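Long-range contacts in carbohydrate binding family 6 (Clostridium thermocellum, PDB 5A8C), which probably hydrolyses terminal alpha-L-arabinofuranosyl residues from arabinose-bearing polysaccharides or oligosaccharides, as a five-bladed beta-propeller glycoside hydrolase of family 43: residues Cys53-Ser57 with Asn67-Thr72; Glu238-Ser242 with Asp311-Lys315; Val254-Pro260 with Ile314-Pro319; Pro260-Asn266 with His283-Lys289. One frame throughout, in Å; residues are numbered along the deposited sequence. Where two conformers were deposited one is given.

Contact 1 (Cys53-Ser57 with Asn67-Thr72); sequences CSHDS and NIPDIT
S57 meets N67 through two donors on one acceptor: its backbone N and its OG both bond to N67 O. The N-H runs almost straight at the oxygen (3.0 Å from S57 N to N67 O, 163° at the hydrogen), whereas the hydroxyl, with S57 OG 2.8 Å from N67 O, comes from above the carbonyl plane. With OG beside the backbone N (chi1 -59°), the hydroxyl also lies 3.3 Å from P69 CD. One step back, I68 sends its CA-H to H55 O and packs its CG2 branch on S54 CB, 3.6 Å from I68 CG2. H55 N then bonds to D70 O. C53 and T72 form a hydrogen-bonded antiparallel pair, with C53 N 2.8 Å from T72 O, and S54 and I71 the next, non-hydrogen-bonded one. The second shell fixes the polar ends: D56 forms a salt bridge with R299, and its OD1 also shares a water with N67 N; S54 OG bonds to D39 and to A103 N, and T72 OG1 to E87. Strands 48-56 and 70-76 are neighbours in a four-stranded antiparallel sheet, a blade of the propeller, flanked by strand 36-45 beyond the first and strand 83-90 beyond the second.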
loop_
_atom_site.group_PDB
_atom_site.type_symbol
_atom_site.label_atom_id
_atom_site.label_comp_id
_atom_site.label_asym_id
_atom_site.label_seq_id
_atom_site.Cartn_x
_atom_site.Cartn_y
_atom_site.Cartn_z
ATOM N N CYS A 53 -2.665 7.540 2.130
ATOM C CA CYS A 53 -1.488 7.229 2.917
ATOM C C CYS A 53 -1.877 6.964 4.371
ATOM O O CYS A 53 -2.796 7.581 4.907
ATOM C CB CYS A 53 -0.487 8.383 2.951
ATOM S SG CYS A 53 0.151 8.841 1.334
ATOM N N SER A 54 -1.106 6.098 5.028
ATOM C CA SER A 54 -1.066 6.126 6.487
ATOM C C SER A 54 -0.766 7.548 6.945
ATOM O O SER A 54 0.221 8.119 6.460
ATOM C CB SER A 54 0.098 5.251 6.967
ATOM O OG SER A 54 -0.114 3.888 6.703
ATOM N N HIS A 55 -1.565 8.116 7.832
ATOM C CA HIS A 55 -1.213 9.411 8.436
ATOM C C HIS A 55 -0.340 9.162 9.667
ATOM O O HIS A 55 -0.820 8.637 10.672
ATOM C CB HIS A 55 -2.446 10.145 8.817
ATOM C CG HIS A 55 -2.188 11.406 9.611
ATOM N ND1 HIS A 55 -1.152 12.307 9.537
ATOM C CD2 HIS A 55 -2.989 11.851 10.601
ATOM C CE1 HIS A 55 -1.346 13.252 10.472
ATOM N NE2 HIS A 55 -2.465 13.000 11.114
ATOM N N ASP A 56 0.961 9.415 9.545
ATOM C CA ASP A 56 1.869 9.365 10.670
ATOM C C ASP A 56 1.587 10.572 11.558
ATOM O O ASP A 56 1.908 11.699 11.173
ATOM C CB ASP A 56 3.354 9.409 10.214
ATOM C CG ASP A 56 3.966 8.082 9.828
ATOM O OD1 ASP A 56 3.478 7.005 10.234
ATOM O OD2 ASP A 56 5.034 8.161 9.147
ATOM N N SER A 57 1.003 10.363 12.716
ATOM C CA SER A 57 0.708 11.476 13.618
ATOM C C SER A 57 1.994 12.178 14.043
ATOM O O SER A 57 3.053 11.570 14.160
ATOM C CB SER A 57 0.019 10.991 14.866
ATOM O OG SER A 57 -1.199 10.336 14.542
ATOM N N ASN A 67 1.742 5.549 15.228
ATOM C CA ASN A 67 0.533 6.241 15.657
ATOM C C ASN A 67 -0.194 6.716 14.404
ATOM O O ASN A 67 -0.009 7.854 13.974
ATOM C CB ASN A 67 0.854 7.391 16.603
ATOM C CG ASN A 67 -0.371 8.047 17.116
ATOM O OD1 ASN A 67 -1.517 7.580 16.912
ATOM N ND2 ASN A 67 -0.168 9.193 17.766
ATOM N N ILE A 68 -0.915 5.774 13.787
ATOM C CA ILE A 68 -1.573 5.954 12.485
ATOM C C ILE A 68 -3.088 5.713 12.712
ATOM O O ILE A 68 -3.577 4.580 12.525
ATOM C CB ILE A 68 -1.027 4.992 11.428
ATOM C CG1 ILE A 68 0.498 5.154 11.248
ATOM C CG2 ILE A 68 -1.730 5.225 10.106
ATOM C CD1 ILE A 68 1.130 3.951 10.559
ATOM N N PRO A 69 -3.836 6.743 13.119
ATOM C CA PRO A 69 -5.240 6.578 13.459
ATOM C C PRO A 69 -6.166 6.741 12.275
ATOM O O PRO A 69 -7.364 6.500 12.374
ATOM C CB PRO A 69 -5.463 7.649 14.520
ATOM C CG PRO A 69 -4.529 8.753 14.123
ATOM C CD PRO A 69 -3.312 8.024 13.630
ATOM N N ASP A 70 -5.621 7.305 11.193
ATOM C CA ASP A 70 -6.411 7.783 10.073
ATOM C C ASP A 70 -5.577 7.715 8.771
ATOM O O ASP A 70 -4.392 7.409 8.814
ATOM C CB ASP A 70 -7.046 9.154 10.404
ATOM C CG ASP A 70 -6.119 10.198 10.950
ATOM O OD1 ASP A 70 -4.902 10.037 10.844
ATOM O OD2 ASP A 70 -6.651 11.231 11.431
ATOM N N ILE A 71 -6.276 7.991 7.667
ATOM C CA ILE A 71 -5.735 7.903 6.309
ATOM C C ILE A 71 -5.829 9.297 5.660
ATOM O O ILE A 71 -6.924 9.839 5.565
ATOM C CB ILE A 71 -6.523 6.894 5.489
ATOM C CG1 ILE A 71 -6.444 5.527 6.061
ATOM C CG2 ILE A 71 -6.118 6.942 4.019
ATOM C CD1 ILE A 71 -5.094 5.000 6.121
ATOM N N THR A 72 -4.710 9.760 5.123
ATOM C CA THR A 72 -4.616 11.027 4.400
ATOM C C THR A 72 -4.849 10.794 2.931
ATOM O O THR A 72 -4.407 9.777 2.398
ATOM C CB THR A 72 -3.167 11.599 4.594
ATOM O OG1 THR A 72 -2.897 11.756 5.968
ATOM C CG2 THR A 72 -2.964 12.872 3.822
HETATM O O HOH W 1 -5.148 12.982 12.840
HETATM O O HOH W 2 3.138 6.606 13.005
#

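Contact 2 (Glu238-Ser242 with Asp311-Lys315); sequences EYMMS and DGTIK
Y239 OH accepts the backbone N-H of I314, the only hydrogen bond between the two segments: Y239 OH and I314 N are 2.9 Å apart and the bond is nearly straight, 169° at the hydrogen. The same oxygen touches T313 CB at 3.2 Å, where the two side chains cross at about a right angle. Y239 CG sits between the backbone N and the carbonyl carbon (chi1 78°), which sends the ring out from the strand to this backbone. I314 CD1 lies over one ring face, offset toward the rim, while I314 CB is 4.0 Å from Y239 CZ. Two residues along the strand, the M241 chain bends at its thioether (chi3 70°) and lays CE 3.6 Å from G312 O. M241 SD is 4.1 Å from T313 CG2. Within the loop, the bond from T313 N to D311 OD1 makes an Asx turn, and T313 OG1 adds a second, 2.6 Å long, on the syn lone pair of D311 OD1. G312 O has a further partner in Y223 OH. Strand 237-242 lies between strands 221-228 and 250-256 in an antiparallel sheet, one blade of the propeller, and the 311-315 loop, which follows strand 300-306, packs on side chains from all three.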
loop_
_atom_site.group_PDB
_atom_site.type_symbol
_atom_site.label_atom_id
_atom_site.label_comp_id
_atom_site.label_asym_id
_atom_site.label_seq_id
_atom_site.Cartn_x
_atom_site.Cartn_y
_atom_site.Cartn_z
ATOM N N GLU A 238 10.831 -5.349 -3.879
ATOM C CA GLU A 238 11.229 -6.424 -4.782
ATOM C C GLU A 238 9.991 -7.030 -5.392
ATOM O O GLU A 238 8.866 -6.662 -5.054
ATOM C CB GLU A 238 12.106 -7.431 -4.056
ATOM C CG GLU A 238 13.218 -6.714 -3.271
ATOM C CD GLU A 238 14.347 -7.572 -2.746
ATOM O OE1 GLU A 238 14.722 -8.564 -3.414
ATOM O OE2 GLU A 238 14.902 -7.241 -1.702
ATOM N N TYR A 239 10.166 -7.934 -6.382
ATOM C CA TYR A 239 8.991 -8.435 -7.070
ATOM C C TYR A 239 9.237 -9.767 -7.752
ATOM O O TYR A 239 10.363 -10.192 -8.010
ATOM C CB TYR A 239 8.436 -7.409 -8.085
ATOM C CG TYR A 239 9.190 -7.322 -9.398
ATOM C CD1 TYR A 239 10.518 -6.868 -9.434
ATOM C CD2 TYR A 239 8.615 -7.688 -10.588
ATOM C CE1 TYR A 239 11.212 -6.805 -10.615
ATOM C CE2 TYR A 239 9.303 -7.628 -11.794
ATOM C CZ TYR A 239 10.599 -7.146 -11.793
ATOM O OH TYR A 239 11.278 -7.144 -12.994
ATOM N N MET A 240 8.084 -10.369 -8.061
ATOM C CA MET A 240 7.966 -11.611 -8.810
ATOM C C MET A 240 6.970 -11.437 -9.934
ATOM O O MET A 240 6.078 -10.581 -9.839
ATOM C CB MET A 240 7.486 -12.751 -7.924
ATOM C CG MET A 240 8.198 -12.927 -6.605
ATOM S SD MET A 240 7.703 -14.407 -5.701
ATOM C CE MET A 240 6.047 -14.138 -5.355
ATOM N N MET A 241 7.043 -12.283 -10.953
ATOM C CA MET A 241 6.097 -12.280 -12.061
ATOM C C MET A 241 5.514 -13.660 -12.260
ATOM O O MET A 241 6.195 -14.682 -12.025
ATOM C CB MET A 241 6.771 -11.848 -13.370
ATOM C CG MET A 241 7.144 -10.382 -13.381
ATOM S SD MET A 241 8.185 -9.890 -14.771
ATOM C CE MET A 241 7.020 -10.046 -16.094
ATOM N N SER A 242 4.281 -13.695 -12.792
ATOM C CA SER A 242 3.611 -14.959 -13.110
ATOM C C SER A 242 2.651 -14.760 -14.253
ATOM O O SER A 242 2.168 -13.646 -14.501
ATOM C CB SER A 242 2.825 -15.452 -11.908
ATOM O OG SER A 242 2.220 -16.718 -12.228
ATOM N N ASP A 311 11.199 -7.192 -22.143
ATOM C CA ASP A 311 10.755 -8.544 -21.742
ATOM C C ASP A 311 9.664 -8.501 -20.639
ATOM O O ASP A 311 9.265 -9.547 -20.110
ATOM C CB ASP A 311 11.947 -9.411 -21.303
ATOM C CG ASP A 311 12.616 -8.950 -20.028
ATOM O OD1 ASP A 311 12.178 -7.938 -19.451
ATOM O OD2 ASP A 311 13.647 -9.557 -19.644
ATOM N N GLY A 312 9.213 -7.304 -20.252
ATOM C CA GLY A 312 8.191 -7.144 -19.250
ATOM C C GLY A 312 8.691 -6.994 -17.841
ATOM O O GLY A 312 7.897 -6.699 -16.943
ATOM N N THR A 313 9.976 -7.249 -17.602
ATOM C CA THR A 313 10.538 -6.953 -16.298
ATOM C C THR A 313 10.499 -5.431 -16.103
ATOM O O THR A 313 10.321 -4.632 -17.035
ATOM C CB THR A 313 11.939 -7.517 -16.134
ATOM O OG1 THR A 313 12.810 -7.010 -17.133
ATOM C CG2 THR A 313 11.890 -9.046 -16.214
ATOM N N ILE A 314 10.623 -5.048 -14.836
ATOM C CA ILE A 314 10.589 -3.644 -14.418
ATOM C C ILE A 314 12.012 -3.153 -14.194
ATOM O O ILE A 314 12.784 -3.774 -13.457
ATOM C CB ILE A 314 9.727 -3.477 -13.152
ATOM C CG1 ILE A 314 8.292 -3.861 -13.459
ATOM C CG2 ILE A 314 9.838 -2.048 -12.634
ATOM C CD1 ILE A 314 7.403 -3.949 -12.246
ATOM N N LYS A 315 12.358 -2.021 -14.814
ATOM C CA LYS A 315 13.670 -1.403 -14.536
ATOM C C LYS A 315 13.676 -0.839 -13.145
ATOM O O LYS A 315 12.705 -0.297 -12.664
ATOM C CB LYS A 315 13.996 -0.221 -15.439
ATOM C CG LYS A 315 14.193 -0.600 -16.870
ATOM C CD LYS A 315 14.630 0.600 -17.708
ATOM C CE LYS A 315 13.834 0.733 -19.020
ATOM N NZ LYS A 315 13.851 2.071 -19.713
#

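Contact 3 (Val254-Pro260 with Ile314-Pro319); sequences VILPQPP and IKQVVP
L256 and V317 form the apolar centre, with one leucine branch, CD1, 3.7 Å from V317 CG1. That same L256 CD1 lies 4.1 Å from P319 CG; CG anti to the backbone N (chi1 -171°), together with a chi2 of 74°, turns this branch to V317. P319 in turn sets CB 3.6 Å from P260 CD. On the other flank I255 offers two branches: CG2 packs at 4.0 Å on V317 CG2, and CD1 meets I314 CD1 at 3.9 Å. Strand 277-284 borders this apolar cluster, Y282 touching L256 and P319 and V280 touching V317. The polar edge begins with V317 N, which donates to I255 O at 2.8 Å in a nearly straight bond (168° at the hydrogen). A water donates to both V254 O and I314 O. Beyond it the extended Q316 chain lies alongside V254, and its NE2 reaches 3.8 Å from P257 CG. The two segments run nearly in the same direction, 7° apart end to end. Two residues, I255 and L256, stand opposite the single I237 of the neighbouring strand, which defines a classic beta bulge, here at the end of an outer strand of one antiparallel sheet of the five-bladed propeller.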
loop_
_atom_site.group_PDB
_atom_site.type_symbol
_atom_site.label_atom_id
_atom_site.label_comp_id
_atom_site.label_asym_id
_atom_site.label_seq_id
_atom_site.Cartn_x
_atom_site.Cartn_y
_atom_site.Cartn_z
ATOM N N VAL A 254 14.715 -6.171 -7.980
ATOM C CA VAL A 254 14.423 -4.975 -7.196
ATOM C C VAL A 254 13.767 -3.910 -8.056
ATOM O O VAL A 254 14.279 -3.534 -9.101
ATOM C CB VAL A 254 15.740 -4.419 -6.575
ATOM C CG1 VAL A 254 15.494 -3.083 -5.909
ATOM C CG2 VAL A 254 16.322 -5.426 -5.580
ATOM N N ILE A 255 12.635 -3.414 -7.585
ATOM C CA ILE A 255 11.980 -2.236 -8.149
ATOM C C ILE A 255 12.506 -0.947 -7.558
ATOM O O ILE A 255 12.776 0.019 -8.275
ATOM C CB ILE A 255 10.461 -2.305 -7.961
ATOM C CG1 ILE A 255 9.892 -3.519 -8.701
ATOM C CG2 ILE A 255 9.820 -0.990 -8.427
ATOM C CD1 ILE A 255 8.411 -3.724 -8.521
ATOM N N LEU A 256 12.646 -0.885 -6.242
ATOM C CA LEU A 256 13.004 0.356 -5.540
ATOM C C LEU A 256 13.975 0.026 -4.425
ATOM O O LEU A 256 13.645 -0.798 -3.572
ATOM C CB LEU A 256 11.783 1.044 -4.988
ATOM C CG LEU A 256 12.018 2.454 -4.438
ATOM C CD1 LEU A 256 12.213 3.484 -5.548
ATOM C CD2 LEU A 256 10.855 2.851 -3.537
ATOM N N PRO A 257 15.184 0.552 -4.447
ATOM C CA PRO A 257 16.099 0.379 -3.321
ATOM C C PRO A 257 15.662 1.250 -2.137
ATOM O O PRO A 257 14.573 1.805 -2.155
ATOM C CB PRO A 257 17.438 0.838 -3.920
ATOM C CG PRO A 257 17.038 1.960 -4.784
ATOM C CD PRO A 257 15.719 1.582 -5.391
ATOM N N GLN A 258 16.501 1.341 -1.108
ATOM C CA GLN A 258 16.213 2.382 -0.089
ATOM C C GLN A 258 16.237 3.744 -0.768
ATOM O O GLN A 258 17.222 4.079 -1.420
ATOM C CB GLN A 258 17.264 2.369 1.004
ATOM C CG GLN A 258 17.043 1.278 2.028
ATOM C CD GLN A 258 15.969 1.630 3.027
ATOM O OE1 GLN A 258 15.969 2.743 3.568
ATOM N NE2 GLN A 258 15.096 0.704 3.341
ATOM N N PRO A 259 15.184 4.525 -0.592
ATOM C CA PRO A 259 15.233 5.916 -1.098
ATOM C C PRO A 259 16.221 6.738 -0.311
ATOM O O PRO A 259 16.589 6.368 0.819
ATOM C CB PRO A 259 13.823 6.420 -0.860
ATOM C CG PRO A 259 13.142 5.466 -0.159
ATOM C CD PRO A 259 13.917 4.249 0.089
ATOM N N PRO A 260 16.606 7.901 -0.819
ATOM C CA PRO A 260 17.387 8.833 0.006
ATOM C C PRO A 260 16.627 9.264 1.239
ATOM O O PRO A 260 15.396 9.254 1.299
ATOM C CB PRO A 260 17.659 10.008 -0.946
ATOM C CG PRO A 260 16.544 9.932 -1.912
ATOM C CD PRO A 260 16.228 8.466 -2.106
ATOM N N ILE A 314 10.623 -5.048 -14.836
ATOM C CA ILE A 314 10.589 -3.644 -14.418
ATOM C C ILE A 314 12.012 -3.153 -14.194
ATOM O O ILE A 314 12.784 -3.774 -13.457
ATOM C CB ILE A 314 9.727 -3.477 -13.152
ATOM C CG1 ILE A 314 8.292 -3.861 -13.459
ATOM C CG2 ILE A 314 9.838 -2.048 -12.634
ATOM C CD1 ILE A 314 7.403 -3.949 -12.246
ATOM N N LYS A 315 12.358 -2.021 -14.814
ATOM C CA LYS A 315 13.670 -1.403 -14.536
ATOM C C LYS A 315 13.676 -0.839 -13.145
ATOM O O LYS A 315 12.705 -0.297 -12.664
ATOM C CB LYS A 315 13.996 -0.221 -15.439
ATOM C CG LYS A 315 14.193 -0.600 -16.870
ATOM C CD LYS A 315 14.630 0.600 -17.708
ATOM C CE LYS A 315 13.834 0.733 -19.020
ATOM N NZ LYS A 315 13.851 2.071 -19.713
ATOM N N GLN A 316 14.804 -0.969 -12.494
ATOM C CA GLN A 316 14.907 -0.400 -11.168
ATOM C C GLN A 316 14.655 1.130 -11.223
ATOM O O GLN A 316 15.229 1.841 -12.039
ATOM C CB GLN A 316 16.263 -0.692 -10.564
ATOM C CG GLN A 316 16.370 -0.218 -9.123
ATOM C CD GLN A 316 17.561 -0.780 -8.484
ATOM O OE1 GLN A 316 17.891 -1.989 -8.594
ATOM N NE2 GLN A 316 18.251 0.079 -7.808
ATOM N N VAL A 317 13.792 1.603 -10.317
ATOM C CA VAL A 317 13.452 3.015 -10.225
ATOM C C VAL A 317 14.613 3.790 -9.679
ATOM O O VAL A 317 15.341 3.322 -8.774
ATOM C CB VAL A 317 12.194 3.163 -9.327
ATOM C CG1 VAL A 317 11.863 4.633 -9.000
ATOM C CG2 VAL A 317 10.974 2.509 -9.990
ATOM N N VAL A 318 14.748 5.004 -10.214
ATOM C CA VAL A 318 15.771 5.948 -9.790
ATOM C C VAL A 318 15.105 7.064 -8.996
ATOM O O VAL A 318 14.409 7.918 -9.558
ATOM C CB VAL A 318 16.481 6.527 -10.997
ATOM C CG1 VAL A 318 17.499 7.554 -10.583
ATOM C CG2 VAL A 318 17.149 5.414 -11.789
ATOM N N PRO A 319 15.276 7.073 -7.650
ATOM C CA PRO A 319 14.664 8.142 -6.893
ATOM C C PRO A 319 15.209 9.505 -7.332
ATOM O O PRO A 319 16.408 9.634 -7.573
ATOM C CB PRO A 319 15.046 7.793 -5.446
ATOM C CG PRO A 319 15.206 6.311 -5.412
ATOM C CD PRO A 319 15.825 6.014 -6.764
HETATM O O HOH W 3 14.542 -4.608 -11.581
#

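Contact 4 (Pro260-Asn266 with His283-Lys289); sequences PDNYSNN and HNRTVAK
The backbones of D261 and R285 are joined where R285 N donates to D261 O at 2.8 Å, close to where the CA atoms of N262 and N284 stand 5.0 Å apart. The guanidinium of R285 lies among three asparagines, N262, N265 and N266. NH1 bonds to N262 OD1 at 2.8 Å, exactly in the guanidinium plane, and also to N266 O, while NH2 takes N266 OD1 at 2.9 Å. NH1 bonds to N266 OD1 as well, at 3.2 Å, and NH1 and NH2 reach this oxygen from the same face of the amide. N265 CB lies 3.4 Å above the centre of the guanidinium plane. NE and NH2 bond further to P295 O and V296 O, so the flat group is fixed around much of its edge. N266 O is a three-donor acceptor, gripped by N262 ND2, R285 NH1 and H283 NE2. The 260-266 loop carries the chain from the sheet of strand 250-256 to that of 270-274, from one propeller blade to the next, and R285 occupies the N-cap position of helix 286-291. At the helix, D261 OD2 and T286 OG1 are hydrogen-bonded at 2.7 Å; T286 OG1 also has Q290 OE1 as a hydrogen-bond partner. K289 crosses D261 at about a right angle, CD 3.3 Å from D261 OD1, and a water links D261 OD2 to K289 NZ. The ring of Y263 meets CB of R285 and CB of K289 with its edge. N284 ND2 bonds to P260 O and to Y29 OH.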
loop_
_atom_site.group_PDB
_atom_site.type_symbol
_atom_site.label_atom_id
_atom_site.label_comp_id
_atom_site.label_asym_id
_atom_site.label_seq_id
_atom_site.Cartn_x
_atom_site.Cartn_y
_atom_site.Cartn_z
ATOM N N PRO A 260 16.606 7.901 -0.819
ATOM C CA PRO A 260 17.387 8.833 0.006
ATOM C C PRO A 260 16.627 9.264 1.239
ATOM O O PRO A 260 15.396 9.254 1.299
ATOM C CB PRO A 260 17.659 10.008 -0.946
ATOM C CG PRO A 260 16.544 9.932 -1.912
ATOM C CD PRO A 260 16.228 8.466 -2.106
ATOM N N ASP A 261 17.401 9.660 2.248
ATOM C CA ASP A 261 16.825 10.208 3.464
ATOM C C ASP A 261 15.802 9.293 4.104
ATOM O O ASP A 261 14.738 9.742 4.548
ATOM C CB ASP A 261 16.234 11.606 3.223
ATOM C CG ASP A 261 17.228 12.651 2.763
ATOM O OD1 ASP A 261 18.461 12.428 2.913
ATOM O OD2 ASP A 261 16.788 13.716 2.301
ATOM N N ASN A 262 16.153 8.004 4.208
ATOM C CA ASN A 262 15.259 7.035 4.782
ATOM C C ASN A 262 15.767 6.333 6.008
ATOM O O ASN A 262 15.052 5.460 6.554
ATOM C CB ASN A 262 14.737 6.045 3.746
ATOM C CG ASN A 262 13.450 5.405 4.173
ATOM O OD1 ASN A 262 12.492 6.112 4.536
ATOM N ND2 ASN A 262 13.363 4.102 4.111
ATOM N N TYR A 263 16.993 6.604 6.459
ATOM C CA TYR A 263 17.463 6.144 7.771
ATOM C C TYR A 263 17.425 4.616 7.907
ATOM O O TYR A 263 17.259 4.086 8.996
ATOM C CB TYR A 263 16.719 6.818 8.904
ATOM C CG TYR A 263 16.872 8.316 8.933
ATOM C CD1 TYR A 263 16.043 9.139 8.198
ATOM C CD2 TYR A 263 17.851 8.915 9.713
ATOM C CE1 TYR A 263 16.159 10.527 8.242
ATOM C CE2 TYR A 263 17.999 10.295 9.743
ATOM C CZ TYR A 263 17.114 11.075 9.040
ATOM O OH TYR A 263 17.202 12.452 9.098
ATOM N N SER A 264 17.651 3.916 6.788
ATOM C CA SER A 264 17.689 2.439 6.790
ATOM C C SER A 264 16.458 1.828 7.416
ATOM O O SER A 264 16.494 0.756 8.002
ATOM C CB SER A 264 18.956 1.905 7.457
ATOM O OG SER A 264 20.091 2.428 6.772
ATOM N N ASN A 265 15.306 2.489 7.226
ATOM C CA ASN A 265 14.063 2.053 7.839
ATOM C C ASN A 265 13.083 1.515 6.791
ATOM O O ASN A 265 13.478 1.158 5.685
ATOM C CB ASN A 265 13.511 3.156 8.731
ATOM C CG ASN A 265 12.760 2.583 9.956
ATOM O OD1 ASN A 265 11.710 1.875 9.842
ATOM N ND2 ASN A 265 13.242 2.906 11.117
ATOM N N ASN A 266 11.813 1.404 7.147
ATOM C CA ASN A 266 10.883 0.734 6.280
ATOM C C ASN A 266 10.635 1.462 4.974
ATOM O O ASN A 266 10.861 2.675 4.806
ATOM C CB ASN A 266 9.598 0.348 7.007
ATOM C CG ASN A 266 8.921 1.498 7.711
ATOM O OD1 ASN A 266 8.985 2.662 7.255
ATOM N ND2 ASN A 266 8.326 1.212 8.856
ATOM N N HIS A 283 7.544 6.111 0.199
ATOM C CA HIS A 283 7.819 7.110 1.235
ATOM C C HIS A 283 9.285 7.194 1.554
ATOM O O HIS A 283 10.090 6.272 1.344
ATOM C CB HIS A 283 6.970 6.881 2.535
ATOM C CG HIS A 283 7.281 5.635 3.295
ATOM N ND1 HIS A 283 6.308 4.726 3.606
ATOM C CD2 HIS A 283 8.457 5.228 3.859
ATOM C CE1 HIS A 283 6.891 3.783 4.291
ATOM N NE2 HIS A 283 8.181 4.029 4.463
ATOM N N ASN A 284 9.670 8.354 2.121
ATOM C CA ASN A 284 10.964 8.496 2.753
ATOM C C ASN A 284 10.796 9.391 3.961
ATOM O O ASN A 284 9.688 9.530 4.488
ATOM C CB ASN A 284 12.073 8.925 1.770
ATOM C CG ASN A 284 12.009 10.353 1.306
ATOM O OD1 ASN A 284 11.080 11.080 1.647
ATOM N ND2 ASN A 284 12.992 10.739 0.521
ATOM N N ARG A 285 11.906 9.919 4.471
ATOM C CA ARG A 285 11.911 10.730 5.702
ATOM C C ARG A 285 12.607 12.066 5.504
ATOM O O ARG A 285 13.214 12.591 6.412
ATOM C CB ARG A 285 12.469 9.900 6.849
ATOM C CG ARG A 285 11.555 8.726 7.213
ATOM C CD ARG A 285 12.308 7.524 7.785
ATOM N NE ARG A 285 11.427 6.615 8.483
ATOM C CZ ARG A 285 10.922 5.460 8.022
ATOM N NH1 ARG A 285 11.120 5.039 6.777
ATOM N NH2 ARG A 285 10.222 4.721 8.845
ATOM N N THR A 286 12.495 12.624 4.272
ATOM C CA THR A 286 13.175 13.862 3.970
ATOM C C THR A 286 12.592 15.052 4.702
ATOM O O THR A 286 13.334 15.993 5.072
ATOM C CB THR A 286 13.286 14.090 2.484
ATOM O OG1 THR A 286 14.374 15.002 2.237
ATOM C CG2 THR A 286 12.049 14.575 1.869
ATOM N N VAL A 287 11.275 15.128 4.898
ATOM C CA VAL A 287 10.682 16.235 5.636
ATOM C C VAL A 287 11.175 16.278 7.055
ATOM O O VAL A 287 11.616 17.325 7.574
ATOM C CB VAL A 287 9.143 16.241 5.525
ATOM C CG1 VAL A 287 8.530 17.346 6.405
ATOM C CG2 VAL A 287 8.683 16.349 4.076
ATOM N N ALA A 288 11.114 15.121 7.710
ATOM C CA ALA A 288 11.652 15.028 9.074
ATOM C C ALA A 288 13.128 15.400 9.099
ATOM O O ALA A 288 13.571 16.137 9.997
ATOM C CB ALA A 288 11.433 13.634 9.598
ATOM N N LYS A 289 13.922 14.919 8.143
ATOM C CA LYS A 289 15.350 15.247 8.128
ATOM C C LYS A 289 15.553 16.748 8.033
ATOM O O LYS A 289 16.353 17.336 8.788
ATOM C CB LYS A 289 16.020 14.563 6.937
ATOM C CG LYS A 289 17.500 14.877 6.844
ATOM C CD LYS A 289 18.181 14.153 5.729
ATOM C CE LYS A 289 19.648 14.517 5.543
ATOM N NZ LYS A 289 19.872 15.911 5.083
HETATM O O HOH W 4 18.426 15.899 2.491
#

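How the contacts relate
Contacts 2 and 3 share I314 and K315, and Y239 CD1 touches I255 CG1 at 3.5 Å where strands 237-242 and 250-256 lie side by side. Contact 3 passes into contact 4 through P260, and Q258 NE2 is 2.9 Å from N265 O, a probable hydrogen bond. Contacts 1 and 4 approach to about 6 Å between nearest atoms; the side chains of I68 and N266 each come within about 4 Å of a bound Tris, probably from the crystallisation liquor, which may mark the pocket. R299 forms a salt bridge with D56 and a hydrogen bond to N266; the D39 carboxylate bonds to S54, its backbone N to H283. Contact 2 is furthest from contact 1, 30 Å between centres, across the chain's centre.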